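Local coordinates for protein CPI (Ascaris lumbricoides, PDB 4IT7) that probably inhibits cysteine proteases of the papain type, as a roundworm member of the cystatin family with an immunomodulatory role, at residues A54-A65 and K87-K97; L22-I30 and N101-E109. All blocks are in the same frame, centred on the assembly; numbering follows the deposited sequence.

In the fold
Both contacts belong to the cystatin fold, in which an antiparallel sheet wraps around one long helix, and both are only partly buried. Contact 1 joins strands 56-70 and 88-97, inner neighbours of that sheet. Its chemistry is mainly backbone hydrogen bonding, and the middle of one face is buried, largely under helix 17-33. Contact 2 sets that same helix against strand 102-112, an outermost strand. No backbone hydrogen bond crosses it; Ile-105 and Ile-107 pack on the buried Ala-26 and Ile-30, and a salt bridge lies on its solvent side. The contacts meet where strand 88-97 pairs with strand 102-112, as Ala-93 O lies 2.7 Å from Thr-106 N. Ile-94 also packs on Leu-22.

Contact 1: A54-A65 and K87-K97; sequences AGTNTVLELLIA and KQICTVAIWEK
Residues 56-64 and 88-96 pair as neighbouring antiparallel strands of the cystatin sheet. The hydrogen-bonded pairs run from Thr-56 with Glu-96 to Ile-64 with Gln-88. Most of their bonds are short and nearly straight; Leu-60 N to Val-92 O is 2.7 Å. The bond from Thr-56 N to Glu-96 O is more bent, with an N-H...O angle of 141°.

The tightly packed side carries Thr-58, Leu-60, Leu-62, Ile-64, Cys-90, Val-92 and Ile-94. Helix 17-33 covers much of this face. Leu-62 CD1 reaches diagonally past its direct partner and touches Val-92 CG2 at 3.9 Å. Ile-64 leans the same way, past Gln-88 to Cys-90. Its CG1 sits between the backbone N and the carbonyl carbon (chi1 74°), and its CD1 lies 3.9 Å from Cys-90 SG. That sulfur is disulfide-bonded to Cys-110 of strand 102-112.

The opposite face is looser and partly exposed. Val-59 CG1 meets Thr-91 CG2 at 3.8 Å, and its other branch, CG2, rests near Ala-93 CB. Glu-61 lies alongside Thr-91, but its OE1 is hydrogen-bonded to Ser-47 OG of strand 38-51. Leu-63 CD1 approaches Gln-88 O and Lys-87 CB.

At the Gly-55 end, Trp-95 turns its indole edge to the other strand. NE1 donates to Ala-54 O at 2.8 Å, with the oxygen in the ring plane and an N-H...O angle of 167°. Thr-56 O lies at the same edge, near CD1. The backbone bonds thus set the register, the aliphatic face supplies core for the helix, and the indole bond ties down the chain just before strand 56-70.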
# COMPACT_ATOMS: atom_id res chain seq x y z
N ALA A 54 11.11 15.80 8.60
CA ALA A 54 12.35 15.05 8.83
C ALA A 54 12.49 13.91 7.85
O ALA A 54 12.07 12.80 8.13
CB ALA A 54 12.38 14.50 10.24
N GLY A 55 13.11 14.17 6.71
CA GLY A 55 13.01 13.24 5.58
C GLY A 55 11.57 13.33 5.04
O GLY A 55 10.81 14.17 5.50
N THR A 56 11.19 12.51 4.06
CA THR A 56 9.83 12.55 3.51
C THR A 56 8.96 11.49 4.16
O THR A 56 9.33 10.30 4.21
CB THR A 56 9.84 12.27 2.01
OG1 THR A 56 10.80 13.13 1.37
CG2 THR A 56 8.45 12.52 1.43
N ASN A 57 7.81 11.93 4.68
CA ASN A 57 6.77 11.04 5.12
C ASN A 57 5.53 11.09 4.24
O ASN A 57 4.83 12.11 4.18
CB ASN A 57 6.40 11.29 6.59
CG ASN A 57 5.60 10.13 7.17
OD1 ASN A 57 5.74 8.95 6.77
ND2 ASN A 57 4.75 10.44 8.11
N THR A 58 5.28 9.98 3.56
CA THR A 58 4.12 9.83 2.69
C THR A 58 3.05 8.92 3.30
O THR A 58 3.34 7.78 3.64
CB THR A 58 4.54 9.21 1.36
OG1 THR A 58 5.58 9.99 0.75
CG2 THR A 58 3.32 9.10 0.43
N VAL A 59 1.82 9.42 3.42
CA VAL A 59 0.73 8.61 3.97
C VAL A 59 -0.23 8.34 2.83
O VAL A 59 -0.67 9.27 2.12
CB VAL A 59 0.00 9.24 5.19
CG1 VAL A 59 -1.21 8.37 5.58
CG2 VAL A 59 0.94 9.37 6.38
N LEU A 60 -0.48 7.05 2.62
CA LEU A 60 -1.35 6.59 1.56
C LEU A 60 -2.54 5.88 2.15
O LEU A 60 -2.42 5.23 3.20
CB LEU A 60 -0.62 5.62 0.59
CG LEU A 60 0.76 5.96 0.02
CD1 LEU A 60 1.33 4.77 -0.71
CD2 LEU A 60 0.67 7.17 -0.90
N GLU A 61 -3.68 6.03 1.48
CA GLU A 61 -4.83 5.20 1.76
C GLU A 61 -5.03 4.39 0.52
O GLU A 61 -5.21 4.94 -0.55
CB GLU A 61 -6.07 6.02 1.97
CG GLU A 61 -6.26 6.58 3.36
CD GLU A 61 -7.53 7.44 3.39
OE1 GLU A 61 -7.60 8.44 2.63
OE2 GLU A 61 -8.48 7.11 4.12
N LEU A 62 -5.03 3.07 0.70
CA LEU A 62 -5.17 2.13 -0.38
C LEU A 62 -6.47 1.40 -0.20
O LEU A 62 -6.79 0.93 0.91
CB LEU A 62 -3.99 1.12 -0.36
CG LEU A 62 -2.57 1.75 -0.44
CD1 LEU A 62 -1.48 0.70 -0.31
CD2 LEU A 62 -2.38 2.50 -1.74
N LEU A 63 -7.22 1.28 -1.28
CA LEU A 63 -8.39 0.42 -1.30
C LEU A 63 -7.94 -0.91 -1.89
O LEU A 63 -7.48 -0.95 -3.06
CB LEU A 63 -9.49 1.04 -2.19
CG LEU A 63 -10.72 0.17 -2.40
CD1 LEU A 63 -11.37 -0.14 -1.05
CD2 LEU A 63 -11.69 0.86 -3.39
N ILE A 64 -8.07 -2.00 -1.12
CA ILE A 64 -7.54 -3.28 -1.57
C ILE A 64 -8.63 -4.35 -1.59
O ILE A 64 -9.58 -4.27 -0.79
CB ILE A 64 -6.29 -3.75 -0.74
CG1 ILE A 64 -6.70 -4.24 0.65
CG2 ILE A 64 -5.23 -2.60 -0.62
CD1 ILE A 64 -5.65 -5.12 1.32
N ALA A 65 -8.47 -5.34 -2.47
CA ALA A 65 -9.42 -6.46 -2.57
C ALA A 65 -8.72 -7.80 -2.57
O ALA A 65 -7.63 -7.89 -3.08
CB ALA A 65 -10.30 -6.34 -3.82
N LYS A 87 -13.50 -5.82 0.38
CA LYS A 87 -12.48 -4.82 0.24
C LYS A 87 -12.03 -4.24 1.61
O LYS A 87 -12.80 -4.21 2.58
CB LYS A 87 -12.99 -3.73 -0.71
CG LYS A 87 -13.17 -4.20 -2.14
CD LYS A 87 -14.34 -3.47 -2.81
CE LYS A 87 -15.08 -4.34 -3.82
NZ LYS A 87 -15.61 -5.59 -3.18
N GLN A 88 -10.77 -3.82 1.68
CA GLN A 88 -10.31 -3.09 2.86
C GLN A 88 -9.69 -1.79 2.45
O GLN A 88 -9.32 -1.61 1.28
CB GLN A 88 -9.30 -3.91 3.60
CG GLN A 88 -9.92 -5.08 4.33
CD GLN A 88 -8.86 -5.89 4.99
OE1 GLN A 88 -8.27 -6.75 4.37
NE2 GLN A 88 -8.58 -5.62 6.26
N ILE A 89 -9.64 -0.87 3.42
CA ILE A 89 -8.87 0.38 3.31
C ILE A 89 -7.75 0.34 4.34
O ILE A 89 -7.97 0.15 5.56
CB ILE A 89 -9.71 1.63 3.54
CG1 ILE A 89 -10.82 1.69 2.51
CG2 ILE A 89 -8.82 2.88 3.40
CD1 ILE A 89 -11.92 2.67 2.87
N CYS A 90 -6.54 0.47 3.82
CA CYS A 90 -5.35 0.40 4.63
C CYS A 90 -4.70 1.76 4.52
O CYS A 90 -4.58 2.29 3.40
CB CYS A 90 -4.46 -0.70 4.11
SG CYS A 90 -5.21 -2.37 4.08
N THR A 91 -4.41 2.35 5.69
CA THR A 91 -3.55 3.49 5.85
C THR A 91 -2.09 3.00 6.05
O THR A 91 -1.79 2.13 6.89
CB THR A 91 -4.04 4.33 7.04
OG1 THR A 91 -5.40 4.68 6.80
CG2 THR A 91 -3.22 5.61 7.22
N VAL A 92 -1.22 3.51 5.19
CA VAL A 92 0.17 3.12 5.11
C VAL A 92 1.01 4.40 5.15
O VAL A 92 0.66 5.39 4.47
CB VAL A 92 0.51 2.40 3.79
CG1 VAL A 92 1.90 1.78 3.86
CG2 VAL A 92 -0.51 1.32 3.46
N ALA A 93 2.07 4.39 5.97
CA ALA A 93 3.03 5.48 6.08
C ALA A 93 4.38 4.99 5.58
O ALA A 93 4.89 3.91 5.97
CB ALA A 93 3.10 6.02 7.50
N ILE A 94 4.94 5.73 4.64
CA ILE A 94 6.25 5.45 4.19
C ILE A 94 7.21 6.60 4.47
O ILE A 94 6.94 7.77 4.15
CB ILE A 94 6.32 4.91 2.76
CG1 ILE A 94 7.41 5.62 2.05
CG2 ILE A 94 4.96 4.89 2.04
CD1 ILE A 94 8.31 4.64 1.34
N TRP A 95 8.32 6.24 5.13
CA TRP A 95 9.27 7.19 5.67
C TRP A 95 10.61 7.01 5.03
O TRP A 95 11.20 5.92 5.11
CB TRP A 95 9.36 7.03 7.18
CG TRP A 95 10.11 8.14 7.83
CD1 TRP A 95 10.36 9.41 7.32
CD2 TRP A 95 10.73 8.13 9.16
NE1 TRP A 95 11.06 10.16 8.21
CE2 TRP A 95 11.33 9.45 9.33
CE3 TRP A 95 10.85 7.19 10.19
CZ2 TRP A 95 12.02 9.79 10.50
CZ3 TRP A 95 11.54 7.55 11.36
CH2 TRP A 95 12.10 8.82 11.51
N GLU A 96 11.08 8.06 4.36
CA GLU A 96 12.36 8.02 3.67
C GLU A 96 13.41 9.00 4.17
O GLU A 96 13.15 10.20 4.31
CB GLU A 96 12.21 8.19 2.17
CG GLU A 96 11.00 7.55 1.59
CD GLU A 96 10.67 8.18 0.26
OE1 GLU A 96 11.45 7.99 -0.66
OE2 GLU A 96 9.65 8.89 0.15
N LYS A 97 14.60 8.46 4.41
CA LYS A 97 15.75 9.27 4.83
C LYS A 97 16.93 8.87 4.00
O LYS A 97 17.72 8.01 4.42
CB LYS A 97 16.03 9.03 6.32
CG LYS A 97 14.97 9.64 7.19
CD LYS A 97 15.31 9.48 8.65
CE LYS A 97 15.17 8.02 9.06
NZ LYS A 97 15.15 7.91 10.55

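Contact 2: L22-I30 and N101-E109; sequences LAGKALQRI and NFEEITIKE
Lys-25 and Glu-103 meet on the solvent side of the helix-on-sheet packing of the cystatin fold. Here helix 17-33 lies across strand 102-112, and the axes of the two segments make an angle of 64°. The lysine and glutamate chains approach at a slant. Glu-103 is extended, with CG anti to the backbone N (chi1 168°), which lifts its carboxylate to the lysine. Lys-25 NZ is 2.9 Å from both OE1 and OE2. It meets each oxygen on its syn side, 20° out of the carboxylate plane, in a forked salt bridge.

Ile-105 points toward the helix, and its CD1 touches both basic side chains. It lies 3.7 Å from Lys-25 CB. The same methyl lies over the centre of one face of the Arg-29 guanidinium, 3.9 Å above the plane. The Ile-105 and Arg-29 side chains are roughly perpendicular. Arg-29 folds back because its chain bends at chi2 and chi3, and its NE and NH1 make weak hydrogen bonds to Lys-25 O. The other branch of Ile-105 rests on Ala-26: CG2 is 4.2 Å from Ala-26 CB.

Farther along the strand, Ile-107 crosses Ile-30 at about a right angle. Ala-26 and Ile-30 are buried, and Ala-26 also reaches Val-92 on the neighbouring strand. Ile-107 CD1 packs against residues one helical turn apart: it lies 3.8 Å from Ala-26 O and 3.6 Å from Ile-30 CG1.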
# COMPACT_ATOMS: atom_id res chain seq x y z
N LEU A 22 5.40 3.56 -4.70
CA LEU A 22 5.27 3.38 -3.27
C LEU A 22 4.05 2.53 -2.85
O LEU A 22 4.18 1.68 -1.94
CB LEU A 22 5.23 4.72 -2.54
CG LEU A 22 6.45 5.64 -2.41
CD1 LEU A 22 6.08 6.78 -1.47
CD2 LEU A 22 7.77 4.97 -2.02
N ALA A 23 2.87 2.75 -3.48
CA ALA A 23 1.65 1.94 -3.19
C ALA A 23 1.97 0.44 -3.46
O ALA A 23 1.61 -0.41 -2.69
CB ALA A 23 0.45 2.41 -4.01
N GLY A 24 2.69 0.18 -4.54
CA GLY A 24 3.03 -1.16 -4.94
C GLY A 24 3.82 -1.82 -3.85
O GLY A 24 3.59 -2.97 -3.52
N LYS A 25 4.75 -1.07 -3.27
CA LYS A 25 5.62 -1.61 -2.25
C LYS A 25 4.83 -1.79 -0.99
O LYS A 25 5.07 -2.77 -0.25
CB LYS A 25 6.86 -0.74 -2.01
CG LYS A 25 7.96 -0.87 -3.07
CD LYS A 25 9.24 -0.05 -2.73
CE LYS A 25 9.10 1.42 -3.14
NZ LYS A 25 10.29 2.31 -2.85
N ALA A 26 3.89 -0.88 -0.72
CA ALA A 26 3.10 -1.00 0.50
C ALA A 26 2.17 -2.26 0.41
O ALA A 26 1.96 -2.96 1.41
CB ALA A 26 2.27 0.25 0.75
N LEU A 27 1.72 -2.58 -0.81
CA LEU A 27 0.95 -3.80 -1.04
C LEU A 27 1.75 -5.07 -0.72
O LEU A 27 1.25 -5.92 -0.01
CB LEU A 27 0.40 -3.87 -2.48
CG LEU A 27 -0.57 -5.08 -2.62
CD1 LEU A 27 -1.93 -4.88 -1.90
CD2 LEU A 27 -0.75 -5.46 -4.07
N GLN A 28 2.97 -5.18 -1.27
CA GLN A 28 3.82 -6.31 -0.95
C GLN A 28 4.00 -6.45 0.55
O GLN A 28 3.96 -7.54 1.10
CB GLN A 28 5.15 -6.10 -1.58
CG GLN A 28 5.20 -6.37 -3.06
CD GLN A 28 6.65 -6.34 -3.51
OE1 GLN A 28 7.41 -5.47 -3.11
NE2 GLN A 28 7.05 -7.33 -4.31
N ARG A 29 4.14 -5.34 1.23
CA ARG A 29 4.22 -5.37 2.67
C ARG A 29 2.91 -5.84 3.33
O ARG A 29 2.92 -6.62 4.26
CB ARG A 29 4.60 -3.96 3.16
CG ARG A 29 5.83 -3.85 4.02
CD ARG A 29 7.17 -3.98 3.28
NE ARG A 29 7.11 -3.94 1.82
CZ ARG A 29 8.13 -3.58 1.02
NH1 ARG A 29 7.99 -3.60 -0.31
NH2 ARG A 29 9.29 -3.20 1.56
N ILE A 30 1.76 -5.35 2.88
CA ILE A 30 0.49 -5.81 3.44
C ILE A 30 0.39 -7.32 3.24
O ILE A 30 0.14 -8.03 4.18
CB ILE A 30 -0.71 -5.10 2.74
CG1 ILE A 30 -0.68 -3.59 3.03
CG2 ILE A 30 -2.05 -5.76 3.13
CD1 ILE A 30 -1.56 -2.74 2.11
N ASN A 101 20.21 6.05 3.83
CA ASN A 101 19.76 5.10 2.85
C ASN A 101 18.53 4.31 3.35
O ASN A 101 18.44 3.11 3.15
CB ASN A 101 20.91 4.15 2.55
CG ASN A 101 20.77 3.52 1.20
OD1 ASN A 101 20.42 2.34 1.11
ND2 ASN A 101 21.00 4.31 0.15
N PHE A 102 17.62 5.01 4.03
CA PHE A 102 16.58 4.42 4.85
C PHE A 102 15.17 4.59 4.21
O PHE A 102 14.74 5.70 3.80
CB PHE A 102 16.74 5.07 6.23
CG PHE A 102 15.59 4.85 7.20
CD1 PHE A 102 15.80 4.11 8.36
CD2 PHE A 102 14.33 5.46 7.00
CE1 PHE A 102 14.77 3.93 9.30
CE2 PHE A 102 13.31 5.26 7.91
CZ PHE A 102 13.54 4.51 9.08
N GLU A 103 14.47 3.47 4.04
CA GLU A 103 13.07 3.55 3.62
C GLU A 103 12.30 2.58 4.45
O GLU A 103 12.49 1.38 4.31
CB GLU A 103 12.90 3.28 2.14
CG GLU A 103 11.47 3.07 1.71
CD GLU A 103 11.35 2.72 0.23
OE1 GLU A 103 10.94 1.60 -0.10
OE2 GLU A 103 11.71 3.56 -0.61
N GLU A 104 11.46 3.11 5.32
CA GLU A 104 10.65 2.32 6.21
C GLU A 104 9.13 2.44 5.87
O GLU A 104 8.54 3.54 5.92
CB GLU A 104 10.90 2.77 7.64
CG GLU A 104 9.84 2.34 8.65
CD GLU A 104 10.13 2.82 10.08
OE1 GLU A 104 11.04 2.26 10.71
OE2 GLU A 104 9.45 3.76 10.58
N ILE A 105 8.52 1.30 5.51
CA ILE A 105 7.07 1.24 5.22
C ILE A 105 6.30 0.66 6.42
O ILE A 105 6.52 -0.48 6.80
CB ILE A 105 6.80 0.42 3.94
CG1 ILE A 105 7.38 1.15 2.75
CG2 ILE A 105 5.31 0.23 3.71
CD1 ILE A 105 7.51 0.29 1.52
N THR A 106 5.42 1.46 7.01
CA THR A 106 4.59 1.08 8.15
C THR A 106 3.13 0.92 7.72
O THR A 106 2.53 1.88 7.25
CB THR A 106 4.64 2.18 9.21
OG1 THR A 106 5.99 2.32 9.67
CG2 THR A 106 3.75 1.87 10.37
N ILE A 107 2.57 -0.28 7.86
CA ILE A 107 1.11 -0.43 7.68
C ILE A 107 0.46 -0.02 8.96
O ILE A 107 0.65 -0.69 9.96
CB ILE A 107 0.64 -1.87 7.41
CG1 ILE A 107 1.54 -2.58 6.39
CG2 ILE A 107 -0.85 -1.86 7.02
CD1 ILE A 107 1.69 -1.87 5.05
N LYS A 108 -0.32 1.05 8.93
CA LYS A 108 -0.80 1.72 10.11
C LYS A 108 -2.09 1.09 10.65
O LYS A 108 -2.30 0.98 11.87
CB LYS A 108 -1.01 3.19 9.75
CG LYS A 108 -0.53 4.19 10.79
CD LYS A 108 0.99 4.30 10.80
CE LYS A 108 1.46 4.97 12.10
NZ LYS A 108 1.38 4.09 13.32
N GLU A 109 -2.95 0.68 9.73
CA GLU A 109 -4.22 0.02 10.05
C GLU A 109 -4.81 -0.37 8.72
O GLU A 109 -4.65 0.38 7.77
CB GLU A 109 -5.18 0.98 10.75
CG GLU A 109 -6.11 1.69 9.77
CD GLU A 109 -7.07 2.64 10.43
OE1 GLU A 109 -6.88 2.97 11.63
OE2 GLU A 109 -8.03 3.05 9.75